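Inositol monophosphatase family protein (PDB 4I3Y) probably hydrolyses inositol monophosphates to inositol and phosphate with the help of magnesium ions, and is inhibited by lithium. Local coordinates at residues 18-22 with 59-63; 71-77 with 89-95; 149-153 with 198-202. One frame throughout, in Å; residues are numbered along the deposited sequence.

Interaction 1 of 3, residues 18-22 with 59-63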
loop_
_atom_site.group_PDB
_atom_site.type_symbol
_atom_site.label_atom_id
_atom_site.label_comp_id
_atom_site.label_asym_id
_atom_site.label_seq_id
_atom_site.Cartn_x
_atom_site.Cartn_y
_atom_site.Cartn_z
ATOM N N LEU A 18 -4.725 -3.911 -29.587
ATOM C CA LEU A 18 -4.543 -2.418 -29.715
ATOM C C LEU A 18 -4.422 -1.692 -28.346
ATOM O O LEU A 18 -3.596 -0.790 -28.175
ATOM C CB LEU A 18 -5.658 -1.766 -30.496
ATOM C CG LEU A 18 -5.601 -1.434 -31.996
ATOM C CD1 LEU A 18 -4.323 -1.913 -32.635
ATOM C CD2 LEU A 18 -6.884 -1.855 -32.736
ATOM N N ILE A 19 -5.296 -2.050 -27.411
ATOM C CA ILE A 19 -5.334 -1.317 -26.133
ATOM C C ILE A 19 -4.043 -1.625 -25.351
ATOM O O ILE A 19 -3.343 -0.687 -24.894
ATOM C CB ILE A 19 -6.554 -1.716 -25.287
ATOM C CG1 ILE A 19 -7.880 -1.318 -25.952
ATOM C CG2 ILE A 19 -6.493 -1.014 -23.934
ATOM C CD1 ILE A 19 -8.043 0.186 -26.029
ATOM N N CYS A 20 -3.712 -2.924 -25.211
ATOM C CA CYS A 20 -2.544 -3.280 -24.418
ATOM C C CYS A 20 -1.356 -2.592 -24.975
ATOM O O CYS A 20 -0.468 -2.178 -24.247
ATOM C CB CYS A 20 -2.248 -4.772 -24.391
ATOM S SG CYS A 20 -3.379 -5.711 -23.417
ATOM N N SER A 21 -1.297 -2.503 -26.294
ATOM C CA SER A 21 -0.158 -1.863 -26.965
ATOM C C SER A 21 -0.075 -0.312 -26.682
ATOM O O SER A 21 1.014 0.262 -26.371
ATOM C CB SER A 21 -0.235 -2.240 -28.453
ATOM O OG SER A 21 0.790 -1.565 -29.119
ATOM N N TRP A 22 -1.231 0.362 -26.715
ATOM C CA TRP A 22 -1.278 1.792 -26.392
ATOM C C TRP A 22 -0.888 2.004 -24.907
ATOM O O TRP A 22 -0.153 2.897 -24.614
ATOM C CB TRP A 22 -2.656 2.407 -26.687
ATOM C CG TRP A 22 -2.743 3.868 -26.315
ATOM C CD1 TRP A 22 -2.404 4.930 -27.099
ATOM C CD2 TRP A 22 -3.224 4.431 -25.067
ATOM N NE1 TRP A 22 -2.658 6.107 -26.451
ATOM C CE2 TRP A 22 -3.139 5.848 -25.196
ATOM C CE3 TRP A 22 -3.690 3.881 -23.857
ATOM C CZ2 TRP A 22 -3.487 6.722 -24.174
ATOM C CZ3 TRP A 22 -4.036 4.761 -22.823
ATOM C CH2 TRP A 22 -3.940 6.183 -23.003
ATOM N N GLN A 59 -4.429 11.846 -25.021
ATOM C CA GLN A 59 -3.878 10.817 -25.883
ATOM C C GLN A 59 -4.824 9.673 -26.143
ATOM O O GLN A 59 -4.862 9.183 -27.264
ATOM C CB GLN A 59 -2.508 10.370 -25.458
ATOM C CG GLN A 59 -1.537 11.527 -25.563
ATOM C CD GLN A 59 -0.176 11.198 -25.014
ATOM O OE1 GLN A 59 0.603 12.097 -24.664
ATOM N NE2 GLN A 59 0.143 9.908 -24.957
ATOM N N PHE A 60 -5.634 9.249 -25.171
ATOM C CA PHE A 60 -6.534 8.157 -25.445
ATOM C C PHE A 60 -7.687 8.576 -26.348
ATOM O O PHE A 60 -8.212 7.775 -27.159
ATOM C CB PHE A 60 -7.167 7.574 -24.199
ATOM C CG PHE A 60 -7.897 6.299 -24.487
ATOM C CD1 PHE A 60 -7.180 5.165 -24.898
ATOM C CD2 PHE A 60 -9.294 6.234 -24.408
ATOM C CE1 PHE A 60 -7.844 4.001 -25.161
ATOM C CE2 PHE A 60 -9.954 5.079 -24.696
ATOM C CZ PHE A 60 -9.241 3.943 -25.095
ATOM N N GLN A 61 -8.128 9.814 -26.154
ATOM C CA GLN A 61 -9.115 10.430 -27.057
ATOM C C GLN A 61 -8.653 10.363 -28.504
ATOM O O GLN A 61 -9.382 9.915 -29.398
ATOM C CB GLN A 61 -9.285 11.913 -26.677
ATOM C CG GLN A 61 -10.589 12.124 -25.970
ATOM C CD GLN A 61 -10.762 13.504 -25.382
ATOM O OE1 GLN A 61 -11.894 13.940 -25.243
ATOM N NE2 GLN A 61 -9.653 14.204 -25.042
ATOM N N GLN A 62 -7.426 10.807 -28.705
ATOM C CA GLN A 62 -6.820 10.808 -30.002
ATOM C C GLN A 62 -6.658 9.365 -30.565
ATOM O O GLN A 62 -7.014 9.130 -31.719
ATOM C CB GLN A 62 -5.550 11.639 -29.905
ATOM C CG GLN A 62 -4.546 11.484 -31.026
ATOM C CD GLN A 62 -5.067 11.986 -32.371
ATOM O OE1 GLN A 62 -6.162 12.594 -32.482
ATOM N NE2 GLN A 62 -4.278 11.733 -33.416
ATOM N N PHE A 63 -6.179 8.401 -29.741
ATOM C CA PHE A 63 -6.202 6.964 -30.067
ATOM C C PHE A 63 -7.575 6.499 -30.530
ATOM O O PHE A 63 -7.749 5.761 -31.501
ATOM C CB PHE A 63 -5.803 6.080 -28.832
ATOM C CG PHE A 63 -6.000 4.616 -29.058
ATOM C CD1 PHE A 63 -4.997 3.861 -29.654
ATOM C CD2 PHE A 63 -7.197 4.000 -28.684
ATOM C CE1 PHE A 63 -5.185 2.499 -29.901
ATOM C CE2 PHE A 63 -7.414 2.645 -28.909
ATOM C CZ PHE A 63 -6.404 1.898 -29.534
#

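Interaction 2 of 3, residues 71-77 with 89-95. With MG (magnesium ion), chain D; MG (magnesium ion), chain F.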
loop_
_atom_site.group_PDB
_atom_site.type_symbol
_atom_site.label_atom_id
_atom_site.label_comp_id
_atom_site.label_asym_id
_atom_site.label_seq_id
_atom_site.Cartn_x
_atom_site.Cartn_y
_atom_site.Cartn_z
ATOM N N HIS A 71 -16.628 5.126 -31.614
ATOM C CA HIS A 71 -16.674 4.765 -30.185
ATOM C C HIS A 71 -16.808 6.039 -29.328
ATOM O O HIS A 71 -16.235 7.054 -29.650
ATOM C CB HIS A 71 -15.467 3.884 -29.802
ATOM C CG HIS A 71 -15.550 2.495 -30.344
ATOM N ND1 HIS A 71 -15.090 1.387 -29.658
ATOM C CD2 HIS A 71 -16.060 2.028 -31.508
ATOM C CE1 HIS A 71 -15.338 0.299 -30.362
ATOM N NE2 HIS A 71 -15.916 0.658 -31.494
ATOM N N GLN A 72 -17.602 6.000 -28.269
ATOM C CA GLN A 72 -17.682 7.198 -27.415
ATOM C C GLN A 72 -16.844 7.085 -26.073
ATOM O O GLN A 72 -16.607 5.983 -25.603
ATOM C CB GLN A 72 -19.137 7.528 -27.169
ATOM C CG GLN A 72 -19.669 8.524 -28.201
ATOM C CD GLN A 72 -20.990 9.110 -27.724
ATOM O OE1 GLN A 72 -21.961 8.361 -27.544
ATOM N NE2 GLN A 72 -21.014 10.445 -27.433
ATOM N N LEU A 73 -16.418 8.216 -25.511
ATOM C CA LEU A 73 -15.586 8.253 -24.297
ATOM C C LEU A 73 -16.272 8.951 -23.097
ATOM O O LEU A 73 -16.609 10.169 -23.153
ATOM C CB LEU A 73 -14.212 8.889 -24.598
ATOM C CG LEU A 73 -13.244 9.068 -23.422
ATOM C CD1 LEU A 73 -12.814 7.676 -22.909
ATOM C CD2 LEU A 73 -12.045 9.834 -23.865
ATOM N N LEU A 74 -16.519 8.183 -22.045
ATOM C CA LEU A 74 -16.891 8.778 -20.749
ATOM C C LEU A 74 -15.631 8.854 -19.862
ATOM O O LEU A 74 -15.080 7.817 -19.523
ATOM C CB LEU A 74 -17.991 7.935 -20.099
ATOM C CG LEU A 74 -18.506 8.197 -18.647
ATOM C CD1 LEU A 74 -18.646 9.648 -18.414
ATOM C CD2 LEU A 74 -19.832 7.520 -18.388
ATOM N N ALA A 75 -15.146 10.052 -19.516
ATOM C CA ALA A 75 -13.856 10.147 -18.816
ATOM C C ALA A 75 -13.806 11.268 -17.796
ATOM O O ALA A 75 -14.460 12.355 -17.963
ATOM C CB ALA A 75 -12.701 10.300 -19.800
ATOM N N GLU A 76 -13.003 11.034 -16.759
ATOM C CA GLU A 76 -12.909 11.977 -15.675
ATOM C C GLU A 76 -12.626 13.463 -16.022
ATOM O O GLU A 76 -13.315 14.383 -15.537
ATOM C CB GLU A 76 -11.870 11.528 -14.664
ATOM C CG GLU A 76 -11.926 12.445 -13.439
ATOM C CD GLU A 76 -11.113 11.920 -12.273
ATOM O OE1 GLU A 76 -11.129 12.587 -11.196
ATOM O OE2 GLU A 76 -10.493 10.848 -12.426
ATOM N N GLU A 77 -11.603 13.720 -16.821
ATOM C CA GLU A 77 -11.156 15.092 -16.954
ATOM C C GLU A 77 -11.794 15.869 -18.149
ATOM O O GLU A 77 -11.148 16.660 -18.768
ATOM C CB GLU A 77 -9.626 15.190 -16.966
ATOM C CG GLU A 77 -8.893 14.306 -15.946
ATOM C CD GLU A 77 -9.244 14.581 -14.451
ATOM O OE1 GLU A 77 -9.876 15.646 -14.142
ATOM O OE2 GLU A 77 -8.919 13.699 -13.574
ATOM N N HIS A 89 -21.026 1.548 -28.501
ATOM C CA HIS A 89 -19.589 1.352 -28.197
ATOM C C HIS A 89 -19.120 2.421 -27.228
ATOM O O HIS A 89 -18.953 3.569 -27.596
ATOM C CB HIS A 89 -18.748 1.377 -29.492
ATOM C CG HIS A 89 -19.152 0.321 -30.473
ATOM N ND1 HIS A 89 -18.948 -1.025 -30.243
ATOM C CD2 HIS A 89 -19.785 0.408 -31.668
ATOM C CE1 HIS A 89 -19.405 -1.722 -31.270
ATOM N NE2 HIS A 89 -19.912 -0.876 -32.150
ATOM N N LEU A 90 -18.895 2.035 -25.977
ATOM C CA LEU A 90 -18.520 3.036 -24.988
ATOM C C LEU A 90 -17.287 2.637 -24.187
ATOM O O LEU A 90 -17.233 1.527 -23.632
ATOM C CB LEU A 90 -19.641 3.187 -23.991
ATOM C CG LEU A 90 -19.289 4.189 -22.873
ATOM C CD1 LEU A 90 -19.051 5.620 -23.288
ATOM C CD2 LEU A 90 -20.350 4.080 -21.800
ATOM N N TRP A 91 -16.342 3.558 -24.132
ATOM C CA TRP A 91 -15.152 3.456 -23.290
ATOM C C TRP A 91 -15.303 4.337 -22.036
ATOM O O TRP A 91 -15.610 5.519 -22.146
ATOM C CB TRP A 91 -13.903 3.895 -24.075
ATOM C CG TRP A 91 -13.591 2.863 -25.151
ATOM C CD1 TRP A 91 -14.149 2.794 -26.411
ATOM C CD2 TRP A 91 -12.742 1.700 -25.026
ATOM N NE1 TRP A 91 -13.660 1.672 -27.103
ATOM C CE2 TRP A 91 -12.793 0.996 -26.283
ATOM C CE3 TRP A 91 -11.919 1.214 -24.008
ATOM C CZ2 TRP A 91 -12.044 -0.180 -26.538
ATOM C CZ3 TRP A 91 -11.177 0.049 -24.240
ATOM C CH2 TRP A 91 -11.259 -0.653 -25.510
ATOM N N ILE A 92 -15.061 3.765 -20.852
ATOM C CA ILE A 92 -14.996 4.632 -19.676
ATOM C C ILE A 92 -13.537 4.706 -19.227
ATOM O O ILE A 92 -12.833 3.673 -19.176
ATOM C CB ILE A 92 -15.892 4.135 -18.564
ATOM C CG1 ILE A 92 -17.336 4.059 -19.073
ATOM C CG2 ILE A 92 -15.715 5.040 -17.325
ATOM C CD1 ILE A 92 -18.365 3.756 -17.982
ATOM N N MET A 93 -13.034 5.923 -18.999
ATOM C CA MET A 93 -11.610 6.057 -18.619
ATOM C C MET A 93 -11.349 6.899 -17.387
ATOM O O MET A 93 -11.790 8.050 -17.311
ATOM C CB MET A 93 -10.770 6.658 -19.746
ATOM C CG MET A 93 -9.278 6.808 -19.430
ATOM S SD MET A 93 -8.384 7.673 -20.757
ATOM C CE MET A 93 -6.850 6.774 -20.703
ATOM N N ASP A 94 -10.532 6.355 -16.479
ATOM C CA ASP A 94 -9.909 7.182 -15.436
ATOM C C ASP A 94 -8.417 7.335 -15.805
ATOM O O ASP A 94 -7.663 6.346 -15.691
ATOM C CB ASP A 94 -10.028 6.491 -14.093
ATOM C CG ASP A 94 -9.757 7.434 -12.957
ATOM O OD1 ASP A 94 -9.031 8.434 -13.165
ATOM O OD2 ASP A 94 -10.357 7.188 -11.910
ATOM N N PRO A 95 -7.997 8.533 -16.292
ATOM C CA PRO A 95 -6.641 8.523 -16.841
ATOM C C PRO A 95 -5.578 8.344 -15.775
ATOM O O PRO A 95 -4.546 7.702 -16.030
ATOM C CB PRO A 95 -6.541 9.857 -17.547
ATOM C CG PRO A 95 -7.561 10.762 -16.820
ATOM C CD PRO A 95 -8.697 9.831 -16.506
HETATM MG MG MG D . -8.671 9.914 -11.930
HETATM MG MG MG F . -9.654 12.968 -9.606
HETATM O O HOH W 1 -7.874 11.349 -13.506
HETATM O O HOH W 2 -8.791 14.270 -10.989
HETATM O O HOH W 3 -11.411 14.146 -8.963
HETATM O O HOH W 4 -8.336 13.709 -8.075
#

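Interaction 3 of 3, residues 149-153 with 198-202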
loop_
_atom_site.group_PDB
_atom_site.type_symbol
_atom_site.label_atom_id
_atom_site.label_comp_id
_atom_site.label_asym_id
_atom_site.label_seq_id
_atom_site.Cartn_x
_atom_site.Cartn_y
_atom_site.Cartn_z
ATOM N N LYS A 149 -2.561 -15.591 -15.888
ATOM C CA LYS A 149 -4.020 -15.650 -15.761
ATOM C C LYS A 149 -4.422 -15.689 -14.277
ATOM O O LYS A 149 -3.871 -16.473 -13.516
ATOM C CB LYS A 149 -4.641 -16.850 -16.537
ATOM C CG LYS A 149 -6.175 -16.854 -16.707
ATOM C CD LYS A 149 -6.629 -18.046 -17.609
ATOM C CE LYS A 149 -8.142 -18.086 -17.842
ATOM N NZ LYS A 149 -8.857 -17.989 -16.526
ATOM N N MET A 150 -5.340 -14.810 -13.882
ATOM C CA MET A 150 -5.906 -14.789 -12.543
ATOM C C MET A 150 -7.042 -15.803 -12.406
ATOM O O MET A 150 -7.797 -16.011 -13.369
ATOM C CB MET A 150 -6.432 -13.374 -12.266
ATOM C CG MET A 150 -5.370 -12.286 -12.351
ATOM S SD MET A 150 -5.977 -10.552 -12.373
ATOM C CE MET A 150 -6.382 -10.425 -10.615
ATOM N N GLU A 151 -7.228 -16.388 -11.214
ATOM C CA GLU A 151 -8.370 -17.282 -10.981
ATOM C C GLU A 151 -9.168 -16.825 -9.752
ATOM O O GLU A 151 -8.659 -16.063 -8.923
ATOM C CB GLU A 151 -7.958 -18.767 -10.813
ATOM C CG GLU A 151 -7.186 -19.453 -11.967
ATOM C CD GLU A 151 -7.938 -19.503 -13.262
ATOM O OE1 GLU A 151 -9.157 -19.360 -13.307
ATOM O OE2 GLU A 151 -7.302 -19.649 -14.299
ATOM N N GLU A 152 -10.397 -17.307 -9.604
ATOM C CA GLU A 152 -11.202 -16.883 -8.466
ATOM C C GLU A 152 -10.381 -17.071 -7.145
ATOM O O GLU A 152 -9.738 -18.151 -6.939
ATOM C CB GLU A 152 -12.570 -17.628 -8.449
ATOM C CG GLU A 152 -13.363 -17.374 -7.149
ATOM C CD GLU A 152 -14.472 -18.399 -6.897
ATOM O OE1 GLU A 152 -14.659 -19.243 -7.790
ATOM O OE2 GLU A 152 -15.130 -18.379 -5.818
ATOM N N PRO A 153 -10.337 -16.037 -6.275
ATOM C CA PRO A 153 -9.582 -16.172 -5.006
ATOM C C PRO A 153 -10.171 -17.237 -4.053
ATOM O O PRO A 153 -11.363 -17.542 -4.205
ATOM C CB PRO A 153 -9.718 -14.793 -4.367
ATOM C CG PRO A 153 -10.916 -14.125 -5.004
ATOM C CD PRO A 153 -11.084 -14.749 -6.368
ATOM N N VAL A 198 -8.555 -7.080 -3.936
ATOM C CA VAL A 198 -9.712 -7.981 -3.649
ATOM C C VAL A 198 -9.691 -9.116 -4.683
ATOM O O VAL A 198 -9.794 -10.306 -4.326
ATOM C CB VAL A 198 -11.055 -7.210 -3.619
ATOM C CG1 VAL A 198 -12.243 -8.182 -3.449
ATOM C CG2 VAL A 198 -11.070 -6.170 -2.484
ATOM N N ALA A 199 -9.438 -8.754 -5.945
ATOM C CA ALA A 199 -9.528 -9.726 -7.077
ATOM C C ALA A 199 -8.471 -10.797 -6.908
ATOM O O ALA A 199 -8.718 -11.944 -7.219
ATOM C CB ALA A 199 -9.364 -9.026 -8.415
ATOM N N LYS A 200 -7.317 -10.389 -6.374
ATOM C CA LYS A 200 -6.166 -11.249 -6.141
ATOM C C LYS A 200 -6.421 -12.118 -4.920
ATOM O O LYS A 200 -5.789 -13.168 -4.784
ATOM C CB LYS A 200 -4.897 -10.385 -5.909
ATOM C CG LYS A 200 -4.283 -9.803 -7.191
ATOM C CD LYS A 200 -2.990 -9.008 -6.905
ATOM C CE LYS A 200 -3.277 -7.519 -6.711
ATOM N NZ LYS A 200 -2.157 -6.637 -6.189
ATOM N N GLY A 201 -7.337 -11.686 -4.040
ATOM C CA GLY A 201 -7.587 -12.402 -2.773
ATOM C C GLY A 201 -6.701 -11.974 -1.588
ATOM O O GLY A 201 -6.716 -12.633 -0.544
ATOM N N GLN A 202 -5.946 -10.853 -1.757
ATOM C CA GLN A 202 -5.139 -10.170 -0.693
ATOM C C GLN A 202 -6.016 -9.361 0.313
ATOM O O GLN A 202 -5.719 -9.356 1.499
ATOM C CB GLN A 202 -4.108 -9.183 -1.339
ATOM C CG GLN A 202 -3.222 -9.882 -2.379
ATOM C CD GLN A 202 -2.400 -8.843 -3.118
ATOM O OE1 GLN A 202 -2.971 -7.996 -3.816
ATOM N NE2 GLN A 202 -1.077 -8.879 -2.957
HETATM O O HOH W 5 -7.393 -14.081 -7.651
#

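Interaction 1 of 3, residues 18-22 with 59-63
Trp22 and Phe63 bring helices 18-22 and 59-63 to their nearest CA-CA approach, 8.0 Å, while the helix segments run roughly antiparallel at 147° with their axes 12.1 Å apart. So wide a spacing keeps the backbones apart and leaves large side chains to bridge them. Trp22 does most of this: with CG anti to the backbone N (chi1 178°) its indole reaches across to the opposite helix. Phe60 turns an edge to the face of the six-membered ring in a T-shaped pair, centroids 5.0 Å apart and planes at 66°, its CD1 lying toward the rim of the indole. The CB of Phe60 also comes within 3.7 Å of Trp22 CH2. Over the same indole face, Phe63 CB makes a CH-pi contact 4.2 Å from the centroid of the five-membered ring. Around this aromatic cluster the aliphatic groups fill in. Ile19 CD1 sits between two phenyl rings, 3.9 Å from Phe60 CE1, at the edge of that ring, and 3.8 Å from Phe63 CE2. Leu18 CB meets the rim of the Phe63 ring in its plane, 3.9 Å from CZ. No hydrogen bond joins the two segments. The helices form an outer layer on the large sheet of the family's layered alpha/beta fold: Ile19 packs on Trp91 and Tyr125, Trp22 and Phe60 on Met93, and Phe60 also on Leu73 of edge strand 72-75.

Interaction 2 of 3, residues 71-77 with 89-95
The His71 and His89 rings form an offset stack, planes at 1° and centroids 4.3 Å apart, with His89 CB over the centre of one His71 face and His71 NE2 over a face of His89, offset toward its rim. At the edge of His71, in the planes of both rings, Trp91 NE1 donates to His71 ND1 (2.9 Å). This aromatic cluster opens a parallel beta pair, edge strand 72-75 and its neighbour 89-97 in the large mixed sheet of the inositol monophosphatase fold. Tyr115 on the next strand stacks on Trp91 and hydrogen-bonds His89 ND1. Backbone bonds alternate from Gln72 N to Glu76 N, the last long, 3.3 Å to Met93 O. Leu73 CD1 packs on Met93 CB; on the other face Leu74 and Ile92 lie side by side.

At its C-terminal end the pair runs into the metal site, where Asp94 begins the family's Asp-Pro-Ile-Asp-Gly-Thr signature. The extended Glu76 bridges two magnesium ions, OE2 sharing one with Asp94 OD1 and the Ile96 carbonyl, OE1 binding the other; Lys42 salt-bridges Glu77 OE1 and hydrogen-bonds Glu76 OE1. In the second shell, Glu77 OE2 accepts from two waters, at 2.6 and 2.7 Å, each bound to a different magnesium.

Interaction 3 of 3, residues 149-153 with 198-202
Val198, in the last turn of helix 191-200, meets Pro153 through its backbone: its carbonyl O lies 4.0 Å from Pro153 CG. Val198 O also accepts from Gly201 N at 2.8 Å as the helix closes.

Ala199 makes two different contacts. Its CB touches Met150 CE at 4.0 Å, and its carbonyl O faces Pro153, 3.8 Å from CD. Ala199 O also receives a hydrogen bond from a water oxygen at 2.6 Å, and the same water donates to Glu151 O at 2.7 Å, so a single molecule links two carbonyls that could not bond each other.

Lys200, modelled in two conformations, contributes the start of its side chain. Met150 extends its side chain and bends it only at the thioether (chi3 76°), setting Met150 CE against Ala199 CB and 4.1 Å from Lys200 CG.

At Gly201 the chain leaves the helix with a positive phi of 88°, in a Schellman motif. Pro153 CB rests 3.6 Å from Gly201 CA, so the flank of the proline ring lies directly on backbone. Gln202 then turns away, its NE2 hydrogen-bonded to Glu107 and Gln105 of the second subunit.

The contact thus ties the chain leaving edge strand 148-150 to the end of a helix near the dimer interface. Leu228 packs on Pro153 and Ala199 alike. Pro153 brings no N-H to the carbonyls of the helix end, and no direct hydrogen bond forms between the segments; apolar packing and one bridging water hold them together.

Overall arrangement
From the N terminus, interaction 1 closes first, folding helices 12-35 and 51-67 together across the small hairpin of strands 39-41 and 48-50. Interaction 2 follows at once, joining strands 72-75 and 89-97 across an 11-residue connection without helix or strand. The two touch: the paired helices lie on the large sheet where those strands form its edge. Interaction 3 comes later and spans 44 residues, linking the end of the same sheet's other outermost strand, 148-150, to helix 191-200, about 26 Å from interaction 2 between centres. All three are in series, none nested or crossing. Together they join the outer helices, the large sheet and a helix of the second half, consistent with a layered alpha/beta fold.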